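Local coordinates for Lys-gingipain catalytic subunit (Porphyromonas gingivalis, PDB 6I9A), which cleaves proteins after lysine residues as a secreted cysteine endopeptidase and may act as a virulence factor in periodontal disease, at residues D288-N296 with P303-D314; A394-D405 with G432-Y443. All blocks are in the same frame, centred on the assembly; numbering follows the deposited sequence. Where two conformers were deposited one is given.

Contact 1 of 2, residues D288-N296 with P303-D314; sequences DYYWSVGAN and PTFEGTSMGSYD. With NA (sodium ion), chain F; H8E (benzyl-N-[(2S)-1-[[(3S)-7-amino-1-(benzylamino)-1,2-dioxoheptan-3-yl]amino]-5-(2-methyl-2-phenylhydrazinyl)-1,5-dioxopentan-2-yl]carbamate), chain I.
Val293 and Thr308 meet through a sodium ion that joins the end of helix 285-293 to the loop leading into helix 312-317. Val293 O binds it at 2.3 Å; Thr308 OG1, Ser309 O, Asp314 OD2 and a water add four more ligands, and Tyr174 OH from helix 163-178 is the sixth. Thr308 OG1 stands between its backbone N and carbonyl carbon (chi1 58°), which turns the oxygen to the metal and leaves CG2 beside Val293 CG1. Asp314 OD2 also accepts from Gly311 N at 3.0 Å on its anti side, tying the N-cap residue to the first turn of helix 312-317, while OD1 bonds Tyr179 OH. Ser309 OG, with chi1 72°, takes the N-H of Ala295 at 2.9 Å and also bonds Tyr3 OH, while Ser309 N returns a bond to Ala295 O. Ser312 N donates to Trp291 O at 2.8 Å, and Ser292 CB sits over one face of the Tyr313 ring. More than a turn before Val293, Asp288 OD2 accepts from the inhibitor's amine NAB at 2.9 Å, consistent with the preference for lysine at P1. Sodium thus gathers oxygens that would probably repel one another without it.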
loop_
_atom_site.group_PDB
_atom_site.type_symbol
_atom_site.label_atom_id
_atom_site.label_comp_id
_atom_site.label_asym_id
_atom_site.label_seq_id
_atom_site.Cartn_x
_atom_site.Cartn_y
_atom_site.Cartn_z
ATOM N N ASP A 288 -4.303 -18.178 -2.694
ATOM C CA ASP A 288 -3.550 -17.158 -3.440
ATOM C C ASP A 288 -4.093 -16.998 -4.856
ATOM O O ASP A 288 -4.007 -15.913 -5.448
ATOM C CB ASP A 288 -2.063 -17.492 -3.512
ATOM C CG ASP A 288 -1.204 -17.039 -2.352
ATOM O OD1 ASP A 288 -1.756 -16.430 -1.378
ATOM O OD2 ASP A 288 0.016 -17.227 -2.441
ATOM N N TYR A 289 -4.608 -18.101 -5.463
ATOM C CA TYR A 289 -5.211 -18.004 -6.804
ATOM C C TYR A 289 -6.386 -17.005 -6.763
ATOM O O TYR A 289 -6.470 -16.095 -7.561
ATOM C CB TYR A 289 -5.604 -19.406 -7.253
ATOM C CG TYR A 289 -6.142 -19.603 -8.646
ATOM C CD1 TYR A 289 -5.652 -18.871 -9.737
ATOM C CD2 TYR A 289 -6.997 -20.661 -8.916
ATOM C CE1 TYR A 289 -6.065 -19.176 -11.036
ATOM C CE2 TYR A 289 -7.356 -21.003 -10.208
ATOM C CZ TYR A 289 -6.891 -20.256 -11.264
ATOM O OH TYR A 289 -7.246 -20.570 -12.579
ATOM N N TYR A 290 -7.293 -17.230 -5.825
ATOM C CA TYR A 290 -8.441 -16.334 -5.709
ATOM C C TYR A 290 -8.008 -14.920 -5.367
ATOM O O TYR A 290 -8.562 -13.953 -5.894
ATOM C CB TYR A 290 -9.425 -16.819 -4.597
ATOM C CG TYR A 290 -9.800 -18.284 -4.721
ATOM C CD1 TYR A 290 -10.204 -18.816 -5.941
ATOM C CD2 TYR A 290 -9.808 -19.113 -3.607
ATOM C CE1 TYR A 290 -10.527 -20.163 -6.062
ATOM C CE2 TYR A 290 -10.155 -20.454 -3.709
ATOM C CZ TYR A 290 -10.526 -20.967 -4.938
ATOM O OH TYR A 290 -10.857 -22.301 -5.028
ATOM N N TRP A 291 -6.994 -14.812 -4.486
ATOM C CA TRP A 291 -6.469 -13.498 -4.076
ATOM C C TRP A 291 -6.162 -12.632 -5.272
ATOM O O TRP A 291 -6.588 -11.489 -5.353
ATOM C CB TRP A 291 -5.234 -13.753 -3.215
ATOM C CG TRP A 291 -4.743 -12.633 -2.360
ATOM C CD1 TRP A 291 -4.942 -12.524 -1.016
ATOM C CD2 TRP A 291 -3.846 -11.566 -2.719
ATOM N NE1 TRP A 291 -4.246 -11.459 -0.515
ATOM C CE2 TRP A 291 -3.534 -10.865 -1.533
ATOM C CE3 TRP A 291 -3.243 -11.154 -3.917
ATOM C CZ2 TRP A 291 -2.632 -9.803 -1.494
ATOM C CZ3 TRP A 291 -2.402 -10.045 -3.895
ATOM C CH2 TRP A 291 -2.077 -9.395 -2.693
ATOM N N SER A 292 -5.453 -13.198 -6.262
ATOM C CA SER A 292 -5.077 -12.417 -7.438
ATOM C C SER A 292 -6.147 -12.277 -8.477
ATOM O O SER A 292 -6.304 -11.183 -9.045
ATOM C CB SER A 292 -3.838 -12.980 -8.131
ATOM O OG SER A 292 -2.694 -12.897 -7.289
ATOM N N VAL A 293 -6.892 -13.360 -8.804
ATOM C CA VAL A 293 -7.815 -13.384 -9.936
ATOM C C VAL A 293 -9.267 -13.116 -9.573
ATOM O O VAL A 293 -10.036 -12.598 -10.403
ATOM C CB VAL A 293 -7.689 -14.795 -10.562
ATOM C CG1 VAL A 293 -8.816 -15.119 -11.521
ATOM C CG2 VAL A 293 -6.339 -14.944 -11.261
ATOM N N GLY A 294 -9.659 -13.539 -8.360
ATOM C CA GLY A 294 -11.054 -13.518 -7.921
ATOM C C GLY A 294 -11.494 -14.931 -7.587
ATOM O O GLY A 294 -10.878 -15.935 -7.984
ATOM N N ALA A 295 -12.570 -15.002 -6.795
ATOM C CA ALA A 295 -13.191 -16.304 -6.525
ATOM C C ALA A 295 -13.826 -16.878 -7.798
ATOM O O ALA A 295 -14.022 -16.182 -8.801
ATOM C CB ALA A 295 -14.236 -16.166 -5.431
ATOM N N ASN A 296 -14.183 -18.171 -7.711
ATOM C CA ASN A 296 -14.746 -18.939 -8.870
ATOM C C ASN A 296 -13.667 -19.239 -9.923
ATOM O O ASN A 296 -13.992 -19.746 -10.977
ATOM C CB ASN A 296 -16.001 -18.342 -9.519
ATOM C CG ASN A 296 -17.260 -18.828 -8.869
ATOM O OD1 ASN A 296 -17.311 -19.979 -8.363
ATOM N ND2 ASN A 296 -18.277 -17.961 -8.823
ATOM N N PRO A 303 -9.093 -18.555 -16.074
ATOM C CA PRO A 303 -10.247 -17.737 -15.642
ATOM C C PRO A 303 -10.480 -16.558 -16.554
ATOM O O PRO A 303 -9.538 -16.036 -17.177
ATOM C CB PRO A 303 -9.790 -17.231 -14.277
ATOM C CG PRO A 303 -8.270 -17.244 -14.351
ATOM C CD PRO A 303 -7.913 -18.394 -15.201
ATOM N N THR A 304 -11.746 -16.122 -16.638
ATOM C CA THR A 304 -12.083 -14.893 -17.327
ATOM C C THR A 304 -12.717 -13.919 -16.360
ATOM O O THR A 304 -13.132 -14.270 -15.242
ATOM C CB THR A 304 -13.023 -15.127 -18.482
ATOM O OG1 THR A 304 -14.256 -15.626 -17.966
ATOM C CG2 THR A 304 -12.395 -16.072 -19.529
ATOM N N PHE A 305 -12.806 -12.659 -16.801
ATOM C CA PHE A 305 -13.364 -11.614 -15.973
ATOM C C PHE A 305 -14.839 -11.899 -15.630
ATOM O O PHE A 305 -15.270 -11.701 -14.477
ATOM C CB PHE A 305 -13.195 -10.263 -16.711
ATOM C CG PHE A 305 -13.732 -9.119 -15.903
ATOM C CD1 PHE A 305 -12.961 -8.528 -14.927
ATOM C CD2 PHE A 305 -15.041 -8.666 -16.087
ATOM C CE1 PHE A 305 -13.461 -7.464 -14.157
ATOM C CE2 PHE A 305 -15.554 -7.599 -15.330
ATOM C CZ PHE A 305 -14.763 -7.016 -14.354
ATOM N N GLU A 306 -15.600 -12.415 -16.606
ATOM C CA GLU A 306 -17.031 -12.708 -16.412
ATOM C C GLU A 306 -17.288 -13.877 -15.542
ATOM O O GLU A 306 -18.378 -13.990 -14.985
ATOM C CB GLU A 306 -17.734 -13.006 -17.762
ATOM C CG GLU A 306 -17.951 -11.818 -18.671
ATOM C CD GLU A 306 -16.669 -11.153 -19.115
ATOM O OE1 GLU A 306 -15.682 -11.853 -19.463
ATOM O OE2 GLU A 306 -16.632 -9.906 -19.028
ATOM N N GLY A 307 -16.338 -14.776 -15.424
ATOM C CA GLY A 307 -16.563 -15.989 -14.649
ATOM C C GLY A 307 -15.937 -15.987 -13.274
ATOM O O GLY A 307 -15.982 -17.030 -12.621
ATOM N N THR A 308 -15.367 -14.839 -12.831
ATOM C CA THR A 308 -14.746 -14.755 -11.509
ATOM C C THR A 308 -15.275 -13.521 -10.810
ATOM O O THR A 308 -15.734 -12.563 -11.451
ATOM C CB THR A 308 -13.198 -14.727 -11.590
ATOM O OG1 THR A 308 -12.795 -13.620 -12.394
ATOM C CG2 THR A 308 -12.595 -16.022 -12.138
ATOM N N SER A 309 -15.152 -13.499 -9.475
ATOM C CA SER A 309 -15.427 -12.292 -8.727
ATOM C C SER A 309 -14.209 -11.368 -8.769
ATOM O O SER A 309 -13.185 -11.674 -9.419
ATOM C CB SER A 309 -15.837 -12.639 -7.303
ATOM O OG SER A 309 -14.757 -13.104 -6.511
ATOM N N MET A 310 -14.285 -10.260 -8.038
ATOM C CA MET A 310 -13.187 -9.307 -8.056
ATOM C C MET A 310 -11.983 -9.803 -7.229
ATOM O O MET A 310 -12.091 -10.118 -6.039
ATOM C CB MET A 310 -13.691 -7.980 -7.464
ATOM C CG MET A 310 -12.651 -6.870 -7.621
ATOM S SD MET A 310 -12.996 -5.338 -6.716
ATOM C CE MET A 310 -12.693 -5.887 -5.023
ATOM N N GLY A 311 -10.804 -9.836 -7.855
ATOM C CA GLY A 311 -9.579 -10.137 -7.133
ATOM C C GLY A 311 -8.689 -8.921 -7.072
ATOM O O GLY A 311 -9.105 -7.789 -7.393
ATOM N N SER A 312 -7.459 -9.129 -6.591
ATOM C CA SER A 312 -6.549 -8.002 -6.377
ATOM C C SER A 312 -6.210 -7.282 -7.690
ATOM O O SER A 312 -6.178 -6.047 -7.719
ATOM C CB SER A 312 -5.282 -8.457 -5.673
ATOM O OG SER A 312 -4.513 -9.281 -6.535
ATOM N N TYR A 313 -5.973 -8.013 -8.775
ATOM C CA TYR A 313 -5.683 -7.326 -10.055
ATOM C C TYR A 313 -6.880 -6.474 -10.508
ATOM O O TYR A 313 -6.729 -5.312 -10.883
ATOM C CB TYR A 313 -5.347 -8.320 -11.167
ATOM C CG TYR A 313 -4.115 -9.194 -11.023
ATOM C CD1 TYR A 313 -2.944 -8.718 -10.450
ATOM C CD2 TYR A 313 -4.100 -10.468 -11.554
ATOM C CE1 TYR A 313 -1.782 -9.500 -10.420
ATOM C CE2 TYR A 313 -2.942 -11.242 -11.551
ATOM C CZ TYR A 313 -1.788 -10.752 -10.989
ATOM O OH TYR A 313 -0.676 -11.538 -11.047
ATOM N N ASP A 314 -8.079 -7.060 -10.429
ATOM C CA ASP A 314 -9.288 -6.349 -10.842
ATOM C C ASP A 314 -9.456 -5.073 -10.034
ATOM O O ASP A 314 -9.757 -3.997 -10.594
ATOM C CB ASP A 314 -10.548 -7.202 -10.634
ATOM C CG ASP A 314 -10.639 -8.500 -11.393
ATOM O OD1 ASP A 314 -10.294 -8.505 -12.621
ATOM O OD2 ASP A 314 -11.062 -9.515 -10.789
HETATM NA NA NA F . -11.892 -11.614 -11.427
HETATM C CAQ H8E I . 10.816 -22.739 0.901
HETATM C CAK H8E I . 12.072 -22.672 0.264
HETATM C CAH H8E I . 12.261 -23.292 -0.973
HETATM C CAL H8E I . 11.233 -23.999 -1.590
HETATM C CAR H8E I . 10.014 -24.062 -0.930
HETATM C CBO H8E I . 9.762 -23.422 0.275
HETATM C CBA H8E I . 8.499 -23.590 0.880
HETATM N NBE H8E I . 7.504 -22.605 0.425
HETATM C CBL H8E I . 6.176 -22.889 0.323
HETATM O OAE H8E I . 5.744 -24.035 0.500
HETATM C CBN H8E I . 5.266 -21.717 -0.032
HETATM O OAG H8E I . 5.879 -20.740 -0.562
HETATM C CBS H8E I . 3.975 -22.191 -0.772
HETATM C CBB H8E I . 3.290 -21.073 -1.566
HETATM C CAY H8E I . 2.095 -21.569 -2.385
HETATM C CAX H8E I . 1.226 -20.461 -2.988
HETATM C CAW H8E I . 1.915 -19.751 -4.146
HETATM N NAB H8E I . 0.995 -18.713 -4.700
HETATM N NBG H8E I . 3.003 -22.839 0.118
HETATM C C H8E I . 2.548 -24.087 0.013
HETATM O O H8E I . 2.909 -24.913 -0.816
HETATM C CA H8E I . 1.642 -24.484 1.171
HETATM N N H8E I . 0.750 -25.588 0.830
HETATM C CBK H8E I . -0.261 -25.458 -0.065
HETATM O OAD H8E I . -0.371 -24.410 -0.718
HETATM O OBI H8E I . -1.037 -26.470 -0.170
HETATM C CBD H8E I . -2.107 -26.452 -1.184
HETATM C CBP H8E I . -2.722 -27.772 -1.324
HETATM C CAS H8E I . -3.923 -28.099 -0.692
HETATM C CAM H8E I . -4.553 -29.373 -0.831
HETATM C CAI H8E I . -3.848 -30.323 -1.591
HETATM C CAN H8E I . -2.621 -30.015 -2.160
HETATM C CAT H8E I . -2.049 -28.760 -2.044
HETATM C CB H8E I . 2.503 -24.895 2.376
HETATM C CG H8E I . 3.444 -26.092 2.078
HETATM C CD H8E I . 4.509 -26.218 3.126
HETATM O OE1 H8E I . 4.279 -26.801 4.187
HETATM N NE2 H8E I . 5.646 -25.579 2.794
HETATM N NBT H8E I . 6.715 -25.429 3.692
HETATM C CAA H8E I . 7.002 -24.000 3.993
HETATM C CBQ H8E I . 7.751 -26.401 3.550
HETATM C CAU H8E I . 9.078 -26.132 3.921
HETATM C CAO H8E I . 10.051 -27.123 3.825
HETATM C CAJ H8E I . 9.717 -28.384 3.349
HETATM C CAP H8E I . 8.420 -28.656 2.938
HETATM C CAV H8E I . 7.434 -27.674 3.058
HETATM O O HOH W 1 -13.913 -10.520 -12.262
#

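Contact 2 of 2, residues A394-D405 with G432-Y443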
loop_
_atom_site.group_PDB
_atom_site.type_symbol
_atom_site.label_atom_id
_atom_site.label_comp_id
_atom_site.label_asym_id
_atom_site.label_seq_id
_atom_site.Cartn_x
_atom_site.Cartn_y
_atom_site.Cartn_z
ATOM N N ALA A 394 -10.152 21.521 -9.994
ATOM C CA ALA A 394 -9.268 20.424 -10.375
ATOM C C ALA A 394 -10.113 19.335 -10.979
ATOM O O ALA A 394 -11.322 19.311 -10.776
ATOM C CB ALA A 394 -8.478 19.906 -9.177
ATOM N N SER A 395 -9.492 18.413 -11.721
ATOM C CA SER A 395 -10.303 17.365 -12.325
ATOM C C SER A 395 -11.136 16.624 -11.291
ATOM O O SER A 395 -10.682 16.401 -10.149
ATOM C CB SER A 395 -9.484 16.372 -13.149
ATOM O OG SER A 395 -8.654 15.589 -12.296
ATOM N N ALA A 396 -12.334 16.207 -11.690
ATOM C CA ALA A 396 -13.257 15.517 -10.795
ATOM C C ALA A 396 -12.562 14.370 -10.053
ATOM O O ALA A 396 -11.952 13.504 -10.654
ATOM C CB ALA A 396 -14.445 14.992 -11.578
ATOM N N GLY A 397 -12.727 14.364 -8.738
ATOM C CA GLY A 397 -12.141 13.328 -7.900
ATOM C C GLY A 397 -10.812 13.691 -7.300
ATOM O O GLY A 397 -10.330 12.985 -6.422
ATOM N N SER A 398 -10.172 14.783 -7.787
ATOM C CA SER A 398 -8.900 15.178 -7.211
ATOM C C SER A 398 -9.057 15.645 -5.781
ATOM O O SER A 398 -10.097 16.221 -5.403
ATOM C CB SER A 398 -8.301 16.339 -8.005
ATOM O OG SER A 398 -8.013 15.955 -9.350
ATOM N N TYR A 399 -8.029 15.413 -4.974
ATOM C CA TYR A 399 -7.997 15.790 -3.554
ATOM C C TYR A 399 -7.048 16.962 -3.399
ATOM O O TYR A 399 -5.869 16.885 -3.774
ATOM C CB TYR A 399 -7.562 14.570 -2.761
ATOM C CG TYR A 399 -7.611 14.708 -1.257
ATOM C CD1 TYR A 399 -8.787 15.106 -0.597
ATOM C CD2 TYR A 399 -6.535 14.303 -0.469
ATOM C CE1 TYR A 399 -8.865 15.104 0.800
ATOM C CE2 TYR A 399 -6.602 14.311 0.919
ATOM C CZ TYR A 399 -7.773 14.696 1.543
ATOM O OH TYR A 399 -7.837 14.645 2.913
ATOM N N VAL A 400 -7.603 18.056 -2.836
ATOM C CA VAL A 400 -6.867 19.310 -2.686
ATOM C C VAL A 400 -6.567 19.566 -1.226
ATOM O O VAL A 400 -7.476 19.474 -0.396
ATOM C CB VAL A 400 -7.698 20.461 -3.297
ATOM C CG1 VAL A 400 -6.924 21.779 -3.221
ATOM C CG2 VAL A 400 -8.118 20.164 -4.747
ATOM N N ALA A 401 -5.338 19.966 -0.923
ATOM C CA ALA A 401 -4.924 20.211 0.460
ATOM C C ALA A 401 -4.193 21.514 0.526
ATOM O O ALA A 401 -3.272 21.767 -0.258
ATOM C CB ALA A 401 -4.009 19.088 0.969
ATOM N N ILE A 402 -4.526 22.340 1.536
ATOM C CA ILE A 402 -3.842 23.591 1.819
ATOM C C ILE A 402 -3.102 23.427 3.140
ATOM O O ILE A 402 -3.709 23.026 4.128
ATOM C CB ILE A 402 -4.814 24.776 1.855
ATOM C CG1 ILE A 402 -5.508 24.956 0.482
ATOM C CG2 ILE A 402 -4.067 26.073 2.278
ATOM C CD1 ILE A 402 -6.592 26.046 0.495
ATOM N N SER A 403 -1.806 23.760 3.159
ATOM C CA SER A 403 -0.983 23.576 4.352
ATOM C C SER A 403 0.073 24.667 4.416
ATOM O O SER A 403 0.261 25.433 3.480
ATOM C CB SER A 403 -0.323 22.188 4.341
ATOM O OG SER A 403 0.651 22.084 3.317
ATOM N N LYS A 404 0.782 24.720 5.555
ATOM C CA LYS A 404 1.953 25.573 5.699
ATOM C C LYS A 404 2.838 25.006 6.792
ATOM O O LYS A 404 2.327 24.554 7.814
ATOM C CB LYS A 404 1.571 27.030 6.005
ATOM C CG LYS A 404 2.758 28.006 5.813
ATOM C CD LYS A 404 2.347 29.478 5.960
ATOM C CE LYS A 404 1.852 29.825 7.352
ATOM N NZ LYS A 404 2.954 29.789 8.346
ATOM N N ASP A 405 4.144 24.931 6.522
ATOM C CA ASP A 405 5.124 24.406 7.483
ATOM C C ASP A 405 4.790 22.973 7.924
ATOM O O ASP A 405 5.012 22.613 9.067
ATOM C CB ASP A 405 5.217 25.312 8.745
ATOM C CG ASP A 405 5.259 26.795 8.486
ATOM O OD1 ASP A 405 6.210 27.250 7.843
ATOM O OD2 ASP A 405 4.314 27.497 8.921
ATOM N N GLY A 432 1.896 34.564 4.705
ATOM C CA GLY A 432 2.877 33.530 4.430
ATOM C C GLY A 432 2.660 32.896 3.082
ATOM O O GLY A 432 1.724 33.267 2.372
ATOM N N ASN A 433 3.553 31.960 2.744
ATOM C CA ASN A 433 3.474 31.203 1.500
ATOM C C ASN A 433 2.799 29.872 1.819
ATOM O O ASN A 433 3.410 29.044 2.501
ATOM C CB ASN A 433 4.875 31.014 0.880
ATOM C CG ASN A 433 4.866 31.067 -0.632
ATOM O OD1 ASN A 433 3.819 31.195 -1.276
ATOM N ND2 ASN A 433 6.038 30.991 -1.236
ATOM N N TYR A 434 1.544 29.687 1.365
ATOM C CA TYR A 434 0.822 28.451 1.674
ATOM C C TYR A 434 0.973 27.413 0.590
ATOM O O TYR A 434 0.887 27.754 -0.582
ATOM C CB TYR A 434 -0.664 28.787 1.910
ATOM C CG TYR A 434 -0.839 29.526 3.227
ATOM C CD1 TYR A 434 -0.528 30.883 3.339
ATOM C CD2 TYR A 434 -1.252 28.858 4.371
ATOM C CE1 TYR A 434 -0.637 31.554 4.557
ATOM C CE2 TYR A 434 -1.371 29.521 5.593
ATOM C CZ TYR A 434 -1.018 30.855 5.683
ATOM O OH TYR A 434 -1.112 31.476 6.911
ATOM N N ASP A 435 1.189 26.168 0.993
ATOM C CA ASP A 435 1.328 25.083 0.029
ATOM C C ASP A 435 -0.055 24.595 -0.392
ATOM O O ASP A 435 -0.934 24.452 0.448
ATOM C CB ASP A 435 2.148 23.933 0.681
ATOM C CG ASP A 435 3.531 24.413 1.097
ATOM O OD1 ASP A 435 3.826 24.427 2.326
ATOM O OD2 ASP A 435 4.290 24.853 0.216
ATOM N N VAL A 436 -0.183 24.287 -1.660
ATOM C CA VAL A 436 -1.399 23.731 -2.230
ATOM C C VAL A 436 -0.986 22.510 -2.979
ATOM O O VAL A 436 -0.180 22.591 -3.898
ATOM C CB VAL A 436 -2.153 24.710 -3.151
ATOM C CG1 VAL A 436 -3.440 24.078 -3.681
ATOM C CG2 VAL A 436 -2.454 26.020 -2.422
ATOM N N VAL A 437 -1.524 21.349 -2.601
ATOM C CA VAL A 437 -1.185 20.050 -3.217
ATOM C C VAL A 437 -2.449 19.455 -3.742
ATOM O O VAL A 437 -3.479 19.436 -3.044
ATOM C CB VAL A 437 -0.442 19.120 -2.221
ATOM C CG1 VAL A 437 -0.218 17.726 -2.829
ATOM C CG2 VAL A 437 0.897 19.738 -1.822
ATOM N N ILE A 438 -2.385 18.957 -4.982
ATOM C CA ILE A 438 -3.524 18.290 -5.614
ATOM C C ILE A 438 -3.094 16.922 -6.075
ATOM O O ILE A 438 -2.104 16.819 -6.821
ATOM C CB ILE A 438 -4.104 19.107 -6.790
ATOM C CG1 ILE A 438 -4.358 20.591 -6.379
ATOM C CG2 ILE A 438 -5.377 18.427 -7.347
ATOM C CD1 ILE A 438 -4.827 21.489 -7.597
ATOM N N THR A 439 -3.794 15.894 -5.611
ATOM C CA THR A 439 -3.443 14.510 -5.990
ATOM C C THR A 439 -4.681 13.809 -6.496
ATOM O O THR A 439 -5.825 14.189 -6.208
ATOM C CB THR A 439 -2.858 13.742 -4.772
ATOM O OG1 THR A 439 -3.801 13.727 -3.690
ATOM C CG2 THR A 439 -1.525 14.313 -4.270
ATOM N N ARG A 440 -4.451 12.775 -7.289
ATOM C CA ARG A 440 -5.516 11.934 -7.786
ATOM C C ARG A 440 -4.906 10.620 -8.204
ATOM O O ARG A 440 -3.790 10.607 -8.736
ATOM C CB ARG A 440 -6.242 12.602 -8.979
ATOM C CG ARG A 440 -7.474 11.835 -9.454
ATOM C CD ARG A 440 -8.203 12.566 -10.566
ATOM N NE ARG A 440 -9.231 11.672 -11.092
ATOM C CZ ARG A 440 -9.881 11.887 -12.234
ATOM N NH1 ARG A 440 -9.653 12.999 -12.947
ATOM N NH2 ARG A 440 -10.759 10.995 -12.678
ATOM N N SER A 441 -5.625 9.511 -8.019
ATOM C CA SER A 441 -5.096 8.194 -8.410
ATOM C C SER A 441 -4.702 8.190 -9.895
ATOM O O SER A 441 -5.494 8.573 -10.760
ATOM C CB SER A 441 -6.174 7.137 -8.178
ATOM O OG SER A 441 -5.779 5.894 -8.765
ATOM N N ASN A 442 -3.489 7.737 -10.175
ATOM C CA ASN A 442 -2.942 7.617 -11.524
ATOM C C ASN A 442 -2.770 8.989 -12.205
ATOM O O ASN A 442 -2.747 9.050 -13.431
ATOM C CB ASN A 442 -3.696 6.639 -12.411
ATOM C CG ASN A 442 -2.774 6.088 -13.459
ATOM O OD1 ASN A 442 -1.552 5.991 -13.245
ATOM N ND2 ASN A 442 -3.330 5.695 -14.592
ATOM N N TYR A 443 -2.618 10.059 -11.395
ATOM C CA TYR A 443 -2.228 11.372 -11.900
ATOM C C TYR A 443 -0.971 11.824 -11.216
ATOM O O TYR A 443 -0.729 11.553 -10.031
ATOM C CB TYR A 443 -3.325 12.435 -11.627
ATOM C CG TYR A 443 -4.473 12.381 -12.595
ATOM C CD1 TYR A 443 -5.406 11.345 -12.548
ATOM C CD2 TYR A 443 -4.631 13.361 -13.577
ATOM C CE1 TYR A 443 -6.454 11.274 -13.471
ATOM C CE2 TYR A 443 -5.662 13.287 -14.510
ATOM C CZ TYR A 443 -6.592 12.268 -14.426
ATOM O OH TYR A 443 -7.600 12.192 -15.364
HETATM O O HOH W 2 -3.556 16.070 -2.269
HETATM O O HOH W 3 3.279 22.682 4.299
HETATM O O HOH W 4 5.365 25.772 4.065
#
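Arg440 lays its guanidinium between two groups: Ala396 O stands over the centre of one face, 3.1 Å from CZ, and Tyr443 CE1 covers the opposite face toward the rim. Near the edge, NH1 donates to Ser395 OG at 2.9 Å, tilted 17° from the plane; Asn375 is a second partner of that hydroxyl. This is one end of an antiparallel strand pair, 399-404 with 432-439, in the C-terminal immunoglobulin-like domain. At the other end the Tyr434 ring carries Lys404 CD over its centre, a CH-pi contact 3.7 Å from the centroid. Bends at chi3 (64°) and chi4 (69°) lay the lysine chain on the ring and turn NZ back to Asp405 OD2 in a salt bridge. Between these ends Tyr399-Thr439, Ala401-Val437 and Ser403-Asp435 are hydrogen-bonded pairs. Val400, Ile402, Val436 and Ile438 share one face of the sheet, where strand 419-424 packs against Val400 and Ile402. On the other face the Tyr399 hydroxyl reaches the catalytic domain, bonding Gly39 O and Val14 N. Asp435 OD2 bonds Gln449 NE2, and OD1 accepts from two waters, each at 2.7 Å, one shared with Ser403 OG and the other with Asp405 N.

Overall arrangement
Both segments of contact 1 precede those of contact 2 in the sequence, and the two belong to different domains: 288-296 with 303-314 to the peptidase C25 catalytic domain, 394-405 with 432-443 to the C-terminal immunoglobulin-like domain. Their centres are 34 Å apart and their nearest atoms about 11 Å, without touching. Contact 1 joins helices 285-293 and 312-317, which follow strand 273-279 of the six-stranded mixed sheet; contact 2 pairs two neighbouring strands of the separate antiparallel sheet. One is therefore a metal-bound connection beside the inhibitor pocket, the other sheet pairing remote from the active site, with Tyr399 and Ser441 meeting residues of the catalytic domain.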